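Local coordinates for protein aminodeoxyfutalosine deaminase (Deinococcus radiodurans, PDB 2IMR) that catalyses the zinc-dependent deamination of aminodeoxyfutalosine to futalosine, a step of menaquinone biosynthesis, and more weakly deaminates adenosine and related nucleosides, at residues S211-T214 / P215-S219; E247-M250 / F251-G255. All coordinates share one frame; numbering follows the deposited sequence.

Interaction 1. Residues S211-T214 / P215-S219; sequences SPHT and PFTVS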
# COMPACT_ATOMS: atom_id res chain seq x y z
N SER A 211 10.35 4.86 5.29
CA SER A 211 10.34 4.00 4.13
C SER A 211 11.66 3.83 3.40
O SER A 211 12.02 4.67 2.57
CB SER A 211 9.30 4.48 3.12
OG SER A 211 9.36 3.69 1.95
N PRO A 212 12.41 2.77 3.72
CA PRO A 212 13.68 2.51 3.04
C PRO A 212 13.17 2.18 1.63
O PRO A 212 12.36 1.27 1.47
CB PRO A 212 14.22 1.27 3.76
CG PRO A 212 13.61 1.37 5.14
CD PRO A 212 12.20 1.82 4.83
N HIS A 213 13.64 2.91 0.62
CA HIS A 213 13.17 2.75 -0.76
C HIS A 213 13.02 1.31 -1.27
O HIS A 213 11.90 0.85 -1.52
CB HIS A 213 14.08 3.55 -1.70
CG HIS A 213 13.55 3.68 -3.10
ND1 HIS A 213 14.34 3.50 -4.21
CD2 HIS A 213 12.32 4.02 -3.56
CE1 HIS A 213 13.62 3.73 -5.30
NE2 HIS A 213 12.39 4.04 -4.93
N THR A 214 14.14 0.63 -1.47
CA THR A 214 14.13 -0.75 -1.95
C THR A 214 15.34 -1.45 -1.36
O THR A 214 16.19 -0.82 -0.73
CB THR A 214 14.27 -0.84 -3.48
OG1 THR A 214 15.59 -0.43 -3.87
CG2 THR A 214 13.22 0.05 -4.19
N PRO A 215 15.44 -2.78 -1.56
CA PRO A 215 16.60 -3.50 -1.01
C PRO A 215 17.89 -3.21 -1.78
O PRO A 215 18.97 -3.53 -1.30
CB PRO A 215 16.19 -4.97 -1.15
CG PRO A 215 14.68 -4.93 -1.21
CD PRO A 215 14.43 -3.72 -2.06
N PHE A 216 17.78 -2.59 -2.95
CA PHE A 216 18.97 -2.31 -3.75
C PHE A 216 19.33 -0.83 -3.91
O PHE A 216 20.35 -0.52 -4.51
CB PHE A 216 18.86 -2.98 -5.12
CG PHE A 216 17.66 -2.55 -5.92
CD1 PHE A 216 17.75 -1.48 -6.81
CD2 PHE A 216 16.45 -3.21 -5.79
CE1 PHE A 216 16.65 -1.08 -7.55
CE2 PHE A 216 15.33 -2.81 -6.53
CZ PHE A 216 15.43 -1.74 -7.41
N THR A 217 18.49 0.06 -3.39
CA THR A 217 18.79 1.49 -3.46
C THR A 217 19.12 2.02 -2.06
O THR A 217 19.25 3.22 -1.84
CB THR A 217 17.62 2.31 -4.05
OG1 THR A 217 16.43 2.06 -3.29
CG2 THR A 217 17.37 1.92 -5.50
N VAL A 218 19.25 1.09 -1.12
CA VAL A 218 19.59 1.41 0.27
C VAL A 218 20.65 0.39 0.67
O VAL A 218 20.41 -0.81 0.56
CB VAL A 218 18.36 1.26 1.21
CG1 VAL A 218 18.75 1.53 2.66
CG2 VAL A 218 17.26 2.23 0.78
N SER A 219 21.82 0.85 1.11
CA SER A 219 22.88 -0.08 1.50
C SER A 219 22.43 -0.96 2.66
O SER A 219 21.55 -0.59 3.43
CB SER A 219 24.16 0.68 1.88
OG SER A 219 24.00 1.39 3.10

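Interaction 2. Residues E247-M250 / F251-G255; sequences ELEM and FRTGG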
# COMPACT_ATOMS: atom_id res chain seq x y z
N GLU A 247 14.57 -7.54 -10.64
CA GLU A 247 15.13 -7.32 -9.31
C GLU A 247 15.52 -8.68 -8.75
O GLU A 247 16.61 -8.86 -8.19
CB GLU A 247 14.10 -6.65 -8.38
CG GLU A 247 14.64 -6.41 -6.96
CD GLU A 247 13.59 -5.87 -6.01
OE1 GLU A 247 12.72 -5.10 -6.47
OE2 GLU A 247 13.64 -6.19 -4.80
N LEU A 248 14.63 -9.66 -8.90
CA LEU A 248 14.92 -11.01 -8.42
C LEU A 248 16.13 -11.56 -9.18
O LEU A 248 16.99 -12.24 -8.60
CB LEU A 248 13.72 -11.92 -8.64
CG LEU A 248 13.92 -13.41 -8.35
CD1 LEU A 248 14.24 -13.64 -6.88
CD2 LEU A 248 12.65 -14.16 -8.75
N GLU A 249 16.20 -11.25 -10.47
CA GLU A 249 17.31 -11.72 -11.30
C GLU A 249 18.68 -11.23 -10.82
O GLU A 249 19.61 -12.03 -10.71
CB GLU A 249 17.11 -11.29 -12.75
CG GLU A 249 18.12 -11.92 -13.70
CD GLU A 249 17.92 -11.51 -15.15
OE1 GLU A 249 16.79 -11.10 -15.51
OE2 GLU A 249 18.89 -11.61 -15.93
N MET A 250 18.81 -9.94 -10.53
CA MET A 250 20.11 -9.45 -10.10
C MET A 250 20.53 -9.98 -8.74
O MET A 250 21.73 -10.12 -8.48
CB MET A 250 20.19 -7.92 -10.14
CG MET A 250 19.21 -7.17 -9.28
SD MET A 250 19.55 -5.39 -9.39
CE MET A 250 18.67 -4.82 -7.95
N PHE A 251 19.57 -10.29 -7.87
CA PHE A 251 19.95 -10.84 -6.58
C PHE A 251 20.49 -12.25 -6.77
O PHE A 251 21.24 -12.76 -5.95
CB PHE A 251 18.77 -10.85 -5.61
CG PHE A 251 18.65 -9.59 -4.80
CD1 PHE A 251 18.12 -8.44 -5.36
CD2 PHE A 251 19.12 -9.54 -3.49
CE1 PHE A 251 18.07 -7.25 -4.63
CE2 PHE A 251 19.08 -8.36 -2.76
CZ PHE A 251 18.55 -7.22 -3.33
N ARG A 252 20.10 -12.87 -7.87
CA ARG A 252 20.53 -14.22 -8.19
C ARG A 252 21.83 -14.26 -8.99
O ARG A 252 22.66 -15.15 -8.77
CB ARG A 252 19.45 -14.95 -8.99
CG ARG A 252 18.26 -15.41 -8.16
CD ARG A 252 17.13 -15.95 -9.04
NE ARG A 252 16.12 -16.65 -8.26
CZ ARG A 252 14.94 -17.05 -8.73
NH1 ARG A 252 14.61 -16.82 -9.99
NH2 ARG A 252 14.10 -17.68 -7.93
N THR A 253 22.01 -13.30 -9.89
CA THR A 253 23.20 -13.28 -10.75
C THR A 253 24.11 -12.06 -10.62
O THR A 253 25.25 -12.09 -11.08
CB THR A 253 22.79 -13.34 -12.22
OG1 THR A 253 22.21 -12.08 -12.61
CG2 THR A 253 21.76 -14.44 -12.45
N GLY A 254 23.62 -11.00 -10.00
CA GLY A 254 24.42 -9.79 -9.87
C GLY A 254 24.29 -8.94 -11.12
O GLY A 254 24.86 -7.85 -11.21
N GLY A 255 23.51 -9.43 -12.08
CA GLY A 255 23.31 -8.69 -13.32
C GLY A 255 21.88 -8.70 -13.85
O GLY A 255 20.93 -8.77 -13.08
O HOH W 1 21.42 -12.25 -15.06

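Interaction 1. Residues S211-T214 / P215-S219
Thr214 sets its side chain over one face of the Phe216 ring, with OG1 above the middle of the ring and CB 4.1 Å from the ring centroid in a CH-pi contact. The same hydroxyl is also a backbone acceptor: Phe216 N donates to Thr214 OG1 at 3.2 Å, which ties the backbone of the aromatic residue to the group its own ring covers. With chi1 at 69°, OG1 of Thr214 lies between its backbone N and carbonyl carbon and is hydrogen-bonded to Thr217 OG1 at 2.7 Å. Thr217 OG1 in turn sits at the edge of the His213 imidazole, 2.7 Å from ND1, and the angle of this bond, 138°, is some way from straight. Further along the turn, Val218 CG2 packs against the backbone N of His213 (3.7 Å) and, more loosely, the Pro212 ring.

This is the turn that leaves strand 206-212 of the amidohydrolase TIM barrel and leads to helix 220-233, where Ser219 is the N-cap. His213 is predicted to bind substrate and its side chain lies close to Glu175, a second predicted substrate residue, while His213 O accepts from ND1 of the zinc ligand His240. A buried run of hydroxyl, hydroxyl and imidazole thus probably fixes the rotation of the His213 ring, with Thr217 as the likely positioning residue and Thr214 behind it.

Interaction 2. Residues E247-M250 / F251-G255
Leu248 and Arg252, four residues apart, pass each other at a slant, and the leucine lies against the flat end of the arginine. Leu248 CD2 sits over one face of the guanidinium, offset toward its rim and 3.5 Å from Arg252 NH1, while CD1 stays beside NE. The arginine gets there with CG anti to its carbonyl carbon (chi1 -76°) and an extended chain running back along the helix. With an alanine in place of Arg252, Leu248 CD2 would probably lose the guanidinium face it packs on, and a gap would be likely to open along this flank.

Met250 and Phe251 point the same way, side by side, and Met250 CE comes within 4.2 Å of Phe251 CE1. The Phe251 ring turns its edge to the preceding turn, where Glu247 O lies near the ring plane, 3.2 Å from CD1. Pro285 and Ile275 also pack on this aromatic ring.

All of this belongs to the last turns of helix 245-253, which follows barrel strand 238-241. The helix ends with bonds from both three and four residues on: Glu249 O accepts from Thr253 N at 2.8 Å and also from Arg252 N. Met250 O receives Gly254 N, and Gly254 leaves the helix with positive phi, where a side chain would jam against the preceding carbonyl. Thr253 then makes an ST turn, its OG1 accepting from Gly255 N at 3.0 Å. A water bridges the same hydroxyl to Glu249, donating to OE2 at 2.8 Å, and Gly255 O closes on Met250 CB at 3.1 Å.

Interactions 1 and 2 lie at the ends of, or just after, two different barrel strands, their centres about 15 Å apart, and yet they touch. The turn at 211-219 presents Phe216 and Pro215 to helix 245-253: Phe216 CG lies 3.2 Å from Met250 CE, and Pro215 CB 3.9 Å from Phe251 CZ. Glu247 joins the two as well, with OE1 3.5 Å from Phe216 CE2, while its OE2 is held by the backbone N of Ala242. Both lie near the active site: the side chain of His213 is about 7 Å from the zinc ion, whereas that of Glu247 is about 11 Å from it but about 5 Å from the side chain of Glu243, the probable proton donor.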